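PDB 6RIW: ORF10 from Moritella marina, which carries the ketosynthase–chain length factor didomain of a polyunsaturated fatty acid synthase, which probably builds the acyl chain by condensing acyl groups held on acyl carrier protein. Local coordinates for residues G116-N121 against S188-D193; Y201-A206 against M218-V223; C207-T212 against V673-N678; K214-L219 against L268-D273; N575-V580 against S683-V688. All coordinates share one frame; numbering follows the deposited sequence.

Interaction 1. Residues G116-N121 against S188-D193; sequences GVILGN and SHFALD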
# COMPACT_ATOMS: atom_id res chain seq x y z
N GLY A 116 4.51 17.27 7.27
CA GLY A 116 4.43 16.12 6.39
C GLY A 116 3.18 15.30 6.69
O GLY A 116 2.37 15.65 7.54
N VAL A 117 3.03 14.20 5.94
CA VAL A 117 1.88 13.31 6.16
C VAL A 117 2.28 11.87 5.86
O VAL A 117 2.93 11.60 4.85
CB VAL A 117 0.64 13.73 5.34
CG1 VAL A 117 0.98 13.93 3.85
CG2 VAL A 117 -0.51 12.71 5.54
N ILE A 118 1.93 10.94 6.76
CA ILE A 118 2.10 9.51 6.53
C ILE A 118 0.73 8.85 6.63
O ILE A 118 0.03 9.00 7.64
CB ILE A 118 3.10 8.88 7.53
CG1 ILE A 118 4.47 9.53 7.36
CG2 ILE A 118 3.20 7.37 7.29
CD1 ILE A 118 5.49 9.10 8.44
N LEU A 119 0.34 8.10 5.59
CA LEU A 119 -1.03 7.62 5.44
C LEU A 119 -1.03 6.10 5.33
O LEU A 119 -0.46 5.56 4.38
CB LEU A 119 -1.68 8.22 4.19
CG LEU A 119 -3.10 7.77 3.85
CD1 LEU A 119 -4.07 8.41 4.84
CD2 LEU A 119 -3.45 8.15 2.39
N GLY A 120 -1.68 5.41 6.27
CA GLY A 120 -1.92 3.98 6.08
C GLY A 120 -3.00 3.76 5.02
O GLY A 120 -4.00 4.47 4.97
N ASN A 121 -2.79 2.75 4.16
CA ASN A 121 -3.69 2.59 3.01
C ASN A 121 -3.58 1.17 2.45
O ASN A 121 -2.51 0.57 2.48
CB ASN A 121 -3.35 3.62 1.92
CG ASN A 121 -4.36 3.65 0.80
OD1 ASN A 121 -5.51 3.24 0.96
ND2 ASN A 121 -3.93 4.13 -0.36
N SER A 188 7.64 15.91 4.08
CA SER A 188 7.68 14.58 3.47
C SER A 188 6.30 13.93 3.49
O SER A 188 5.48 14.18 4.37
CB SER A 188 8.65 13.66 4.22
OG SER A 188 9.93 14.25 4.32
N HIS A 189 6.05 13.06 2.50
CA HIS A 189 4.78 12.36 2.45
C HIS A 189 4.96 11.02 1.76
O HIS A 189 5.71 10.92 0.79
CB HIS A 189 3.68 13.18 1.75
CG HIS A 189 4.09 13.81 0.45
ND1 HIS A 189 3.84 13.24 -0.77
CD2 HIS A 189 4.67 15.01 0.19
CE1 HIS A 189 4.28 14.03 -1.73
NE2 HIS A 189 4.79 15.11 -1.17
N PHE A 190 4.28 10.01 2.29
CA PHE A 190 4.17 8.71 1.64
C PHE A 190 3.00 7.96 2.28
O PHE A 190 2.47 8.37 3.31
CB PHE A 190 5.47 7.89 1.72
CG PHE A 190 5.96 7.60 3.14
CD1 PHE A 190 6.78 8.50 3.81
CD2 PHE A 190 5.64 6.39 3.76
CE1 PHE A 190 7.25 8.20 5.13
CE2 PHE A 190 6.11 6.07 5.04
CZ PHE A 190 6.91 6.98 5.73
N ALA A 191 2.58 6.90 1.61
CA ALA A 191 1.63 5.94 2.16
C ALA A 191 2.37 4.67 2.55
O ALA A 191 3.45 4.38 2.03
CB ALA A 191 0.52 5.62 1.15
N LEU A 192 1.79 3.93 3.49
CA LEU A 192 2.37 2.65 3.88
C LEU A 192 1.25 1.64 4.09
O LEU A 192 0.08 2.00 4.25
CB LEU A 192 3.23 2.77 5.16
CG LEU A 192 2.54 3.16 6.47
CD1 LEU A 192 1.86 1.98 7.19
CD2 LEU A 192 3.56 3.78 7.43
N ASP A 193 1.63 0.36 4.11
CA ASP A 193 0.71 -0.74 4.38
C ASP A 193 1.39 -1.67 5.38
O ASP A 193 2.46 -2.22 5.09
CB ASP A 193 0.34 -1.48 3.09
CG ASP A 193 -0.67 -2.64 3.26
OD1 ASP A 193 -1.31 -2.79 4.34
OD2 ASP A 193 -0.85 -3.41 2.26
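I118 packs against F190 and L192, and these three residues lose the most surface in the contact. Their side chains lie on the same face of a parallel strand pair, 116-120 beside 189-193. The first torsion of F190 (chi1 59°) sets CG between its backbone N and carbonyl carbon. This stands the ring beside I118, and both side chains point the same way. I118 CG1 then sits over one ring face, 4.2 Å from the F190 centroid, in a CH-pi contact. I118 CD1 touches the end of the ring at F190 CZ, 3.7 Å away. The other branch, I118 CG2, turns to L192 and meets its CD2 at 3.6 Å. On the opposite face of the strand pair, V117 CG1 touches H189 CB at 3.5 Å.

Backbone bonds join the strands along their length. S188 O accepts from V117 N, and F190 O accepts from L119 N at 3.1 Å. L192 is used twice: its N donates to L119 O at 2.9 Å, and its O accepts from N121 N. The bond from F190 N to V117 O is weak, at 3.3 Å.

Strand 115-120 lies between 189-193 and 217-224, while 189-193 also pairs antiparallel with 659-663 of the second ketosynthase-like unit. Such a strand pairing across two units is the hallmark of thiolase-fold dimers, here within one chain. All the touching residues are buried. The backbone groups facing across the pair bond to each other, those on the far edge of 116-120 bond to 217-224, and I118, F190 and L192 make one face apolar.

Interaction 2. Residues Y201-A206 against M218-V223; sequences YSVKLA and MLAGAV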
# COMPACT_ATOMS: atom_id res chain seq x y z
N TYR A 201 1.44 2.19 12.79
CA TYR A 201 2.70 2.39 12.06
C TYR A 201 2.84 3.83 11.59
O TYR A 201 3.91 4.44 11.72
CB TYR A 201 2.79 1.42 10.88
CG TYR A 201 3.40 0.09 11.27
CD1 TYR A 201 2.76 -0.76 12.16
CD2 TYR A 201 4.64 -0.31 10.76
CE1 TYR A 201 3.31 -1.98 12.54
CE2 TYR A 201 5.22 -1.52 11.14
CZ TYR A 201 4.54 -2.34 12.03
OH TYR A 201 5.08 -3.55 12.41
N SER A 202 1.77 4.39 11.01
CA SER A 202 1.84 5.77 10.52
C SER A 202 2.10 6.75 11.66
O SER A 202 2.91 7.68 11.51
CB SER A 202 0.53 6.13 9.80
OG SER A 202 0.36 5.27 8.69
N VAL A 203 1.42 6.58 12.79
CA VAL A 203 1.62 7.50 13.91
C VAL A 203 3.04 7.39 14.45
O VAL A 203 3.73 8.40 14.66
CB VAL A 203 0.55 7.24 15.00
CG1 VAL A 203 0.92 7.97 16.31
CG2 VAL A 203 -0.82 7.69 14.47
N LYS A 204 3.52 6.16 14.66
CA LYS A 204 4.86 5.95 15.19
C LYS A 204 5.92 6.53 14.25
O LYS A 204 6.83 7.23 14.69
CB LYS A 204 5.09 4.47 15.45
CG LYS A 204 6.50 4.12 15.95
CD LYS A 204 6.81 4.86 17.25
CE LYS A 204 8.26 4.62 17.72
NZ LYS A 204 9.23 4.43 16.60
N LEU A 205 5.81 6.26 12.94
CA LEU A 205 6.81 6.81 12.03
C LEU A 205 6.70 8.32 11.91
O LEU A 205 7.71 9.00 11.68
CB LEU A 205 6.67 6.15 10.65
CG LEU A 205 6.99 4.66 10.62
CD1 LEU A 205 6.83 4.15 9.18
CD2 LEU A 205 8.40 4.36 11.13
N ALA A 206 5.50 8.87 12.07
CA ALA A 206 5.38 10.33 12.03
C ALA A 206 6.04 10.95 13.26
O ALA A 206 6.70 12.00 13.15
CB ALA A 206 3.91 10.75 11.93
N MET A 218 3.39 16.91 11.88
CA MET A 218 3.07 15.77 11.04
C MET A 218 1.59 15.44 11.10
O MET A 218 0.98 15.46 12.18
CB MET A 218 3.87 14.50 11.44
CG MET A 218 5.35 14.53 11.08
SD MET A 218 5.68 14.59 9.31
CE MET A 218 5.07 12.96 8.78
N LEU A 219 1.01 15.13 9.94
CA LEU A 219 -0.28 14.44 9.87
C LEU A 219 -0.02 12.93 9.83
O LEU A 219 0.86 12.46 9.10
CB LEU A 219 -1.05 14.86 8.62
CG LEU A 219 -1.70 16.24 8.57
CD1 LEU A 219 -2.29 16.48 7.20
CD2 LEU A 219 -2.77 16.36 9.62
N ALA A 220 -0.76 12.19 10.64
CA ALA A 220 -0.66 10.74 10.61
C ALA A 220 -2.06 10.16 10.67
O ALA A 220 -2.87 10.54 11.52
CB ALA A 220 0.20 10.19 11.76
N GLY A 221 -2.34 9.22 9.79
CA GLY A 221 -3.68 8.70 9.71
C GLY A 221 -3.72 7.52 8.78
O GLY A 221 -2.68 6.96 8.42
N ALA A 222 -4.94 7.14 8.40
CA ALA A 222 -5.13 5.98 7.52
C ALA A 222 -6.51 6.04 6.89
O ALA A 222 -7.41 6.74 7.37
CB ALA A 222 -4.96 4.66 8.28
N VAL A 223 -6.67 5.27 5.82
CA VAL A 223 -7.93 5.19 5.08
C VAL A 223 -8.07 3.74 4.64
O VAL A 223 -7.07 3.06 4.34
CB VAL A 223 -7.96 6.17 3.89
CG1 VAL A 223 -6.83 5.87 2.91
CG2 VAL A 223 -9.31 6.11 3.16
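A206 and A220 meet methyl to methyl, with the two CB atoms 3.8 Å apart. This is the tight part of the contact between helix 198-211 and strand 217-224. The short segments run nearly antiparallel, at 167°, and their axes come within 6.8 Å. Such a close approach goes with small residues at the centre. A220 CB also sits 3.7 Å from V203 CA, so it presses on the helix backbone itself. V203 adds its CG2 branch to the same methyl.

M218 closes the C-terminal side of A206. Its chain is bent at chi2 and chi3 (-64° and -67°) and curls round the alanine. CG lies 3.5 Å from A206 O, and CE returns to A206 CB at 4.0 Å.

The helix follows strand 189-193 and leads into 217-224. Both strands run parallel to 115-120, which lies between them in the sheet. This is a beta-alpha-beta crossover of the N-terminal half of a thiolase fold, with the helix laid over the sheet.

The contact is looser towards G221. S202 OG comes to 3.5 Å from G221 O, but no hydrogen bond forms there; the hydroxyl bonds to S198 O in the preceding turn of the helix. K204 points away from the strand on the partly exposed side of the helix, where its NZ forms a salt bridge with D208 OD1.

Interaction 3. Residues C207-T212 against V673-N678; sequences CDYLHT and VELAEN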
# COMPACT_ATOMS: atom_id res chain seq x y z
N CYS A 207 5.90 10.32 14.43
CA CYS A 207 6.66 10.73 15.60
C CYS A 207 8.17 10.69 15.33
O CYS A 207 8.90 11.61 15.72
CB CYS A 207 6.34 9.86 16.82
SG CYS A 207 4.64 9.96 17.41
N ASP A 208 8.64 9.62 14.68
CA ASP A 208 10.06 9.52 14.32
C ASP A 208 10.51 10.70 13.48
O ASP A 208 11.62 11.21 13.65
CB ASP A 208 10.35 8.24 13.52
CG ASP A 208 10.21 6.97 14.35
OD1 ASP A 208 10.14 7.04 15.60
OD2 ASP A 208 10.19 5.89 13.72
N TYR A 209 9.69 11.12 12.51
CA TYR A 209 10.08 12.24 11.67
C TYR A 209 10.13 13.53 12.48
O TYR A 209 10.97 14.41 12.19
CB TYR A 209 9.14 12.38 10.46
CG TYR A 209 9.51 11.43 9.31
CD1 TYR A 209 9.85 10.12 9.57
CD2 TYR A 209 9.56 11.88 7.97
CE1 TYR A 209 10.21 9.22 8.54
CE2 TYR A 209 9.92 10.99 6.92
CZ TYR A 209 10.23 9.66 7.23
OH TYR A 209 10.59 8.74 6.25
N LEU A 210 9.26 13.67 13.49
CA LEU A 210 9.37 14.80 14.40
C LEU A 210 10.65 14.72 15.23
O LEU A 210 11.30 15.75 15.46
CB LEU A 210 8.13 14.89 15.31
CG LEU A 210 6.81 15.27 14.62
CD1 LEU A 210 5.59 15.13 15.53
CD2 LEU A 210 6.84 16.70 14.00
N HIS A 211 11.05 13.53 15.65
CA HIS A 211 12.23 13.41 16.51
C HIS A 211 13.53 13.70 15.77
O HIS A 211 14.49 14.17 16.38
CB HIS A 211 12.29 12.02 17.13
CG HIS A 211 11.26 11.81 18.19
ND1 HIS A 211 10.63 10.60 18.39
CD2 HIS A 211 10.75 12.66 19.12
CE1 HIS A 211 9.78 10.71 19.40
NE2 HIS A 211 9.83 11.95 19.85
N THR A 212 13.59 13.43 14.46
CA THR A 212 14.80 13.75 13.72
C THR A 212 14.77 15.15 13.15
O THR A 212 15.73 15.56 12.50
CB THR A 212 15.04 12.73 12.60
OG1 THR A 212 13.94 12.75 11.67
CG2 THR A 212 15.18 11.30 13.17
N VAL A 673 14.47 5.15 0.99
CA VAL A 673 15.82 5.52 1.40
C VAL A 673 15.77 6.51 2.56
O VAL A 673 16.48 6.37 3.57
CB VAL A 673 16.60 6.07 0.20
CG1 VAL A 673 17.96 6.63 0.62
CG2 VAL A 673 16.75 4.99 -0.90
N GLU A 674 14.92 7.54 2.43
CA GLU A 674 14.72 8.52 3.50
C GLU A 674 14.22 7.87 4.77
O GLU A 674 14.70 8.17 5.87
CB GLU A 674 13.73 9.59 3.03
CG GLU A 674 13.31 10.61 4.11
CD GLU A 674 12.38 11.70 3.54
OE1 GLU A 674 11.31 11.38 2.94
OE2 GLU A 674 12.74 12.88 3.66
N LEU A 675 13.26 6.96 4.65
CA LEU A 675 12.76 6.24 5.83
C LEU A 675 13.85 5.37 6.46
O LEU A 675 13.99 5.34 7.70
CB LEU A 675 11.55 5.39 5.42
CG LEU A 675 10.90 4.51 6.51
CD1 LEU A 675 10.57 5.35 7.74
CD2 LEU A 675 9.62 3.86 5.92
N ALA A 676 14.62 4.64 5.64
CA ALA A 676 15.68 3.81 6.21
C ALA A 676 16.67 4.65 7.02
O ALA A 676 17.04 4.27 8.14
CB ALA A 676 16.40 3.05 5.09
N GLU A 677 17.08 5.80 6.48
CA GLU A 677 17.91 6.72 7.27
C GLU A 677 17.25 7.04 8.61
O GLU A 677 17.88 6.98 9.67
CB GLU A 677 18.16 8.01 6.48
CG GLU A 677 19.00 9.03 7.23
CD GLU A 677 18.94 10.44 6.66
OE1 GLU A 677 17.97 11.18 6.98
OE2 GLU A 677 19.87 10.82 5.91
N ASN A 678 15.96 7.34 8.58
CA ASN A 678 15.29 7.72 9.81
C ASN A 678 15.21 6.55 10.78
O ASN A 678 15.31 6.74 12.00
CB ASN A 678 13.90 8.26 9.49
CG ASN A 678 13.54 9.41 10.35
OD1 ASN A 678 13.92 10.55 10.08
ND2 ASN A 678 12.80 9.12 11.42
O HOH W 1 11.90 6.24 11.71
O HOH W 2 10.21 9.09 3.59
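T212 and N678 form the short direct hydrogen bond of this contact. T212 OG1 donates to N678 OD1 at 2.7 Å, in the plane of the amide and on a lone pair. The same oxygen accepts from K214 NZ. At the other end of the amide, N678 ND2 points almost straight at D208 O, but the bond is weak, at 3.3 Å.

Two waters add bridges. One accepts from N678 ND2 and donates at 2.7 Å to OD2 of D208, whose OD1 pairs with K204. The other lies at the edge of the Y209 ring, in its plane. It accepts from Y209 OH at 2.7 Å and donates to E674 OE1 at 2.6 Å. That carboxylate oxygen has a salt bridge to R671.

Packing centres on Y209, which reaches across to helix 668-682. N678 OD1 lies over one face of the ring, toward its rim; the ring and amide planes are 35° apart. L675 crosses the phenol at about a right angle. Its CD1 touches the ring edge 4.0 Å from Y209 CE1, and Y209 OH ends 3.3 Å from L675 CA.

The two short helical segments cross at 71°. Helix 198-211 follows strand 189-193, and helix 668-682 follows strand 659-663, which pairs antiparallel with 189-193. The helices thus hold matching places in the two ketosynthase-like units, and their contact belongs to the pseudo-dimer interface of this thiolase-fold didomain.

Interaction 4. Residues K214-L219 against L268-D273; sequences KANMML and LKRQSD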
# COMPACT_ATOMS: atom_id res chain seq x y z
N LYS A 214 12.97 16.11 10.68
CA LYS A 214 12.57 16.12 9.28
C LYS A 214 11.31 16.95 9.07
O LYS A 214 11.05 17.38 7.93
CB LYS A 214 12.37 14.69 8.78
CG LYS A 214 13.71 13.96 8.54
CD LYS A 214 13.60 12.77 7.56
CE LYS A 214 14.99 12.15 7.25
NZ LYS A 214 15.79 11.68 8.48
N ALA A 215 10.55 17.21 10.13
CA ALA A 215 9.35 18.02 10.08
C ALA A 215 9.16 18.68 11.44
O ALA A 215 9.74 18.24 12.44
CB ALA A 215 8.11 17.18 9.73
N ASN A 216 8.36 19.75 11.46
CA ASN A 216 7.94 20.41 12.70
C ASN A 216 6.48 20.14 13.04
O ASN A 216 6.05 20.46 14.15
CB ASN A 216 8.19 21.92 12.61
CG ASN A 216 9.66 22.25 12.46
OD1 ASN A 216 10.53 21.52 12.96
ND2 ASN A 216 9.95 23.32 11.74
N MET A 217 5.73 19.55 12.12
CA MET A 217 4.38 19.08 12.35
C MET A 217 4.20 17.87 11.44
O MET A 217 4.82 17.80 10.37
CB MET A 217 3.35 20.18 12.03
CG MET A 217 1.91 19.86 12.41
SD MET A 217 0.81 21.28 12.09
CE MET A 217 1.96 22.51 11.46
N MET A 218 3.39 16.91 11.88
CA MET A 218 3.07 15.77 11.04
C MET A 218 1.59 15.44 11.10
O MET A 218 0.98 15.46 12.18
CB MET A 218 3.87 14.50 11.44
CG MET A 218 5.35 14.53 11.08
SD MET A 218 5.68 14.59 9.31
CE MET A 218 5.07 12.96 8.78
N LEU A 219 1.01 15.13 9.94
CA LEU A 219 -0.28 14.44 9.87
C LEU A 219 -0.02 12.93 9.83
O LEU A 219 0.86 12.46 9.10
CB LEU A 219 -1.05 14.86 8.62
CG LEU A 219 -1.70 16.24 8.57
CD1 LEU A 219 -2.29 16.48 7.20
CD2 LEU A 219 -2.77 16.36 9.62
N LEU A 268 0.25 15.98 14.83
CA LEU A 268 1.28 15.74 15.85
C LEU A 268 2.33 16.84 15.86
O LEU A 268 2.80 17.28 14.80
CB LEU A 268 1.99 14.40 15.62
CG LEU A 268 1.12 13.17 15.43
CD1 LEU A 268 1.98 11.93 15.22
CD2 LEU A 268 0.21 12.99 16.65
N LYS A 269 2.76 17.24 17.06
CA LYS A 269 3.88 18.15 17.22
C LYS A 269 4.71 17.70 18.42
O LYS A 269 4.21 17.02 19.31
CB LYS A 269 3.42 19.61 17.43
CG LYS A 269 2.84 20.28 16.17
CD LYS A 269 2.13 21.60 16.51
CE LYS A 269 3.12 22.68 16.97
NZ LYS A 269 2.52 24.06 16.87
N ARG A 270 6.00 18.06 18.42
CA ARG A 270 6.79 17.89 19.63
C ARG A 270 6.14 18.70 20.75
O ARG A 270 5.64 19.80 20.53
CB ARG A 270 8.25 18.33 19.38
CG ARG A 270 9.00 17.45 18.37
CD ARG A 270 10.41 17.95 18.04
NE ARG A 270 10.37 19.27 17.43
CZ ARG A 270 10.39 19.50 16.13
NH1 ARG A 270 10.30 20.74 15.66
NH2 ARG A 270 10.48 18.50 15.27
N GLN A 271 6.10 18.12 21.95
CA GLN A 271 5.37 18.77 23.05
C GLN A 271 5.91 20.17 23.33
O GLN A 271 5.14 21.09 23.61
CB GLN A 271 5.43 17.92 24.32
CG GLN A 271 4.47 18.43 25.41
CD GLN A 271 4.87 17.94 26.78
OE1 GLN A 271 5.96 17.38 26.95
NE2 GLN A 271 4.00 18.13 27.77
N SER A 272 7.24 20.35 23.25
CA SER A 272 7.83 21.67 23.44
C SER A 272 7.20 22.71 22.51
O SER A 272 6.88 23.83 22.94
CB SER A 272 9.34 21.61 23.21
OG SER A 272 9.63 21.10 21.93
N ASP A 273 7.02 22.36 21.24
CA ASP A 273 6.43 23.31 20.29
C ASP A 273 4.94 23.50 20.56
O ASP A 273 4.42 24.61 20.41
CB ASP A 273 6.65 22.83 18.85
CG ASP A 273 8.13 22.76 18.47
OD1 ASP A 273 8.98 23.33 19.19
OD2 ASP A 273 8.45 22.13 17.43
O HOH W 3 7.00 19.96 16.58
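R270 reaches across to A215 and N216 with its guanidinium group. From CB the chain starts beside the backbone N (chi1 -66°) and bends at chi3 (-62°). That brings CZ to N216 OD1 and A215 O, and both oxygens lie at the guanidinium edge. NH1 donates to N216 OD1 at 2.8 Å. The bond lies in the guanidinium plane, but the donor sits above the amide plane and not on a lone pair; the two planes are 88° apart. NH1 also makes a salt bridge to D273 OD2 at 2.9 Å, and the hydrogen bond within this salt bridge is bent and weak. NH2 donates to A215 O at 2.9 Å, in the plane of that carbonyl. It has a second acceptor in L210 O, at the end of helix 198-211.

Strands 217-224 and 259-270 are antiparallel neighbours in the N-terminal half of the thiolase fold. M218 and L268 are a hydrogen-bonded pair. M218 N donates to L268 O at 3.0 Å, and L268 N donates to M218 O at 2.8 Å. Beside them M217 CG touches K269 CG at 3.9 Å, while K269 NZ goes on to salt bridges with D277 and D279.

R270 is also the N-cap residue of helix 271-277. A water lies over the centre of its guanidinium face. This water accepts from R270 N at 2.8 Å and donates to N216 O and to D273 OD2.

Interaction 5. Residues N575-V580 against S683-V688; sequences NVAVLV and SDVEAV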
# COMPACT_ATOMS: atom_id res chain seq x y z
N ASN A 575 17.20 -8.01 14.30
CA ASN A 575 16.33 -6.84 14.23
C ASN A 575 16.64 -6.15 12.92
O ASN A 575 17.49 -5.26 12.85
CB ASN A 575 16.57 -5.93 15.44
CG ASN A 575 15.63 -4.73 15.49
OD1 ASN A 575 14.74 -4.57 14.65
ND2 ASN A 575 15.82 -3.87 16.49
N VAL A 576 16.01 -6.60 11.84
CA VAL A 576 16.20 -6.07 10.50
C VAL A 576 14.84 -5.67 9.96
O VAL A 576 13.87 -6.42 10.12
CB VAL A 576 16.88 -7.10 9.57
CG1 VAL A 576 16.81 -6.68 8.06
CG2 VAL A 576 18.32 -7.29 9.97
N ALA A 577 14.78 -4.50 9.32
CA ALA A 577 13.55 -4.01 8.70
C ALA A 577 13.49 -4.34 7.21
O ALA A 577 14.52 -4.44 6.53
CB ALA A 577 13.41 -2.50 8.90
N VAL A 578 12.28 -4.52 6.70
CA VAL A 578 12.05 -4.81 5.28
C VAL A 578 11.06 -3.77 4.76
O VAL A 578 9.92 -3.70 5.25
CB VAL A 578 11.52 -6.23 5.05
CG1 VAL A 578 11.34 -6.51 3.56
CG2 VAL A 578 12.47 -7.30 5.65
N LEU A 579 11.50 -2.93 3.82
CA LEU A 579 10.64 -1.93 3.22
C LEU A 579 10.45 -2.29 1.76
O LEU A 579 11.43 -2.52 1.05
CB LEU A 579 11.26 -0.52 3.33
CG LEU A 579 11.75 -0.09 4.71
CD1 LEU A 579 12.34 1.29 4.60
CD2 LEU A 579 10.59 -0.07 5.72
N VAL A 580 9.20 -2.39 1.30
CA VAL A 580 8.95 -2.74 -0.09
C VAL A 580 8.32 -1.54 -0.79
O VAL A 580 7.17 -1.18 -0.50
CB VAL A 580 8.07 -3.99 -0.22
CG1 VAL A 580 7.82 -4.32 -1.69
CG2 VAL A 580 8.73 -5.18 0.50
N SER A 683 15.98 4.03 16.09
CA SER A 683 15.75 2.69 16.60
C SER A 683 17.08 1.95 16.59
O SER A 683 18.11 2.51 16.19
CB SER A 683 14.70 1.92 15.78
OG SER A 683 15.23 1.49 14.54
N ASP A 684 17.06 0.70 17.05
CA ASP A 684 18.26 -0.13 17.10
C ASP A 684 18.34 -1.12 15.94
O ASP A 684 19.15 -2.05 15.97
CB ASP A 684 18.32 -0.90 18.42
CG ASP A 684 18.34 0.04 19.61
OD1 ASP A 684 19.00 1.10 19.52
OD2 ASP A 684 17.67 -0.29 20.63
N VAL A 685 17.51 -0.93 14.91
CA VAL A 685 17.55 -1.81 13.75
C VAL A 685 18.97 -1.88 13.20
O VAL A 685 19.69 -0.87 13.14
CB VAL A 685 16.53 -1.32 12.71
CG1 VAL A 685 16.95 0.04 12.13
CG2 VAL A 685 16.32 -2.35 11.64
N GLU A 686 19.41 -3.09 12.84
CA GLU A 686 20.79 -3.32 12.41
C GLU A 686 20.99 -3.14 10.91
O GLU A 686 22.10 -2.80 10.46
CB GLU A 686 21.21 -4.74 12.78
CG GLU A 686 21.18 -5.04 14.26
CD GLU A 686 21.19 -6.54 14.57
OE1 GLU A 686 21.87 -7.29 13.82
OE2 GLU A 686 20.51 -6.95 15.55
N ALA A 687 19.96 -3.42 10.11
CA ALA A 687 20.05 -3.27 8.65
C ALA A 687 18.64 -3.07 8.13
O ALA A 687 17.66 -3.38 8.82
CB ALA A 687 20.68 -4.49 7.96
N VAL A 688 18.55 -2.57 6.90
CA VAL A 688 17.26 -2.40 6.24
C VAL A 688 17.36 -2.96 4.83
O VAL A 688 18.30 -2.63 4.09
CB VAL A 688 16.83 -0.91 6.18
CG1 VAL A 688 15.54 -0.75 5.36
CG2 VAL A 688 16.67 -0.33 7.59
O HOH W 4 14.30 -1.25 17.74
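N575 O accepts from E686 N at 2.9 Å, in a nearly straight bond (176°). The next bond along is A577 N to A687 O, at 3.1 Å and in the carbonyl plane. A687 N lies between these two bonds; it is buried and finds no partner.

The N575 side chain has CG anti to the backbone N (chi1 -176°). This lays the amide across V685 at about a right angle, with N575 CG 3.9 Å from V685 CA. N575 ND2 donates to a water at 3.3 Å, and D684 N gives that water a weaker bond. S683 OG accepts a weak bond from V685 N and also bonds to L679 O in the last turn of the preceding helix. E686 OE1 forms a salt bridge with R574.

Further in, V685 CG2 makes apolar contact with A577 CB at 4.0 Å and also lies 3.4 Å from N575 O. L579 CD1 meets V688 CG1 at 3.9 Å.

Strand 576-581 runs parallel between 659-663 and 687-694 in the thiolase-fold core of the second ketosynthase-like unit, probably the chain length factor. L675, A676 and F680 of helix 668-682 pack on L579, V685 and V688, while helix 642-653 packs on V578 and V580.

Interactions 1, 2 and 4 build the N-terminal part of the first ketosynthase-like unit. Neighbouring strands 115-120, 217-224 and 259-270 link them, and interactions 2 and 4 share M218 and L219. The centres of interactions 1 and 2 are about 7 Å apart. Interaction 1 closes before interaction 2 opens. Interaction 3 uses helix 198-211 of interaction 2 and joins it to helix 668-682 of the second unit. Interaction 4 is nested inside the long loop that interaction 3 closes, and K214 ties the two through E677 and N678. Interaction 5 lies in the second unit, about 24 Å from interaction 4 between centres. L675 and A676 connect it to interaction 3. The two units thus join as one pseudo-dimeric didomain.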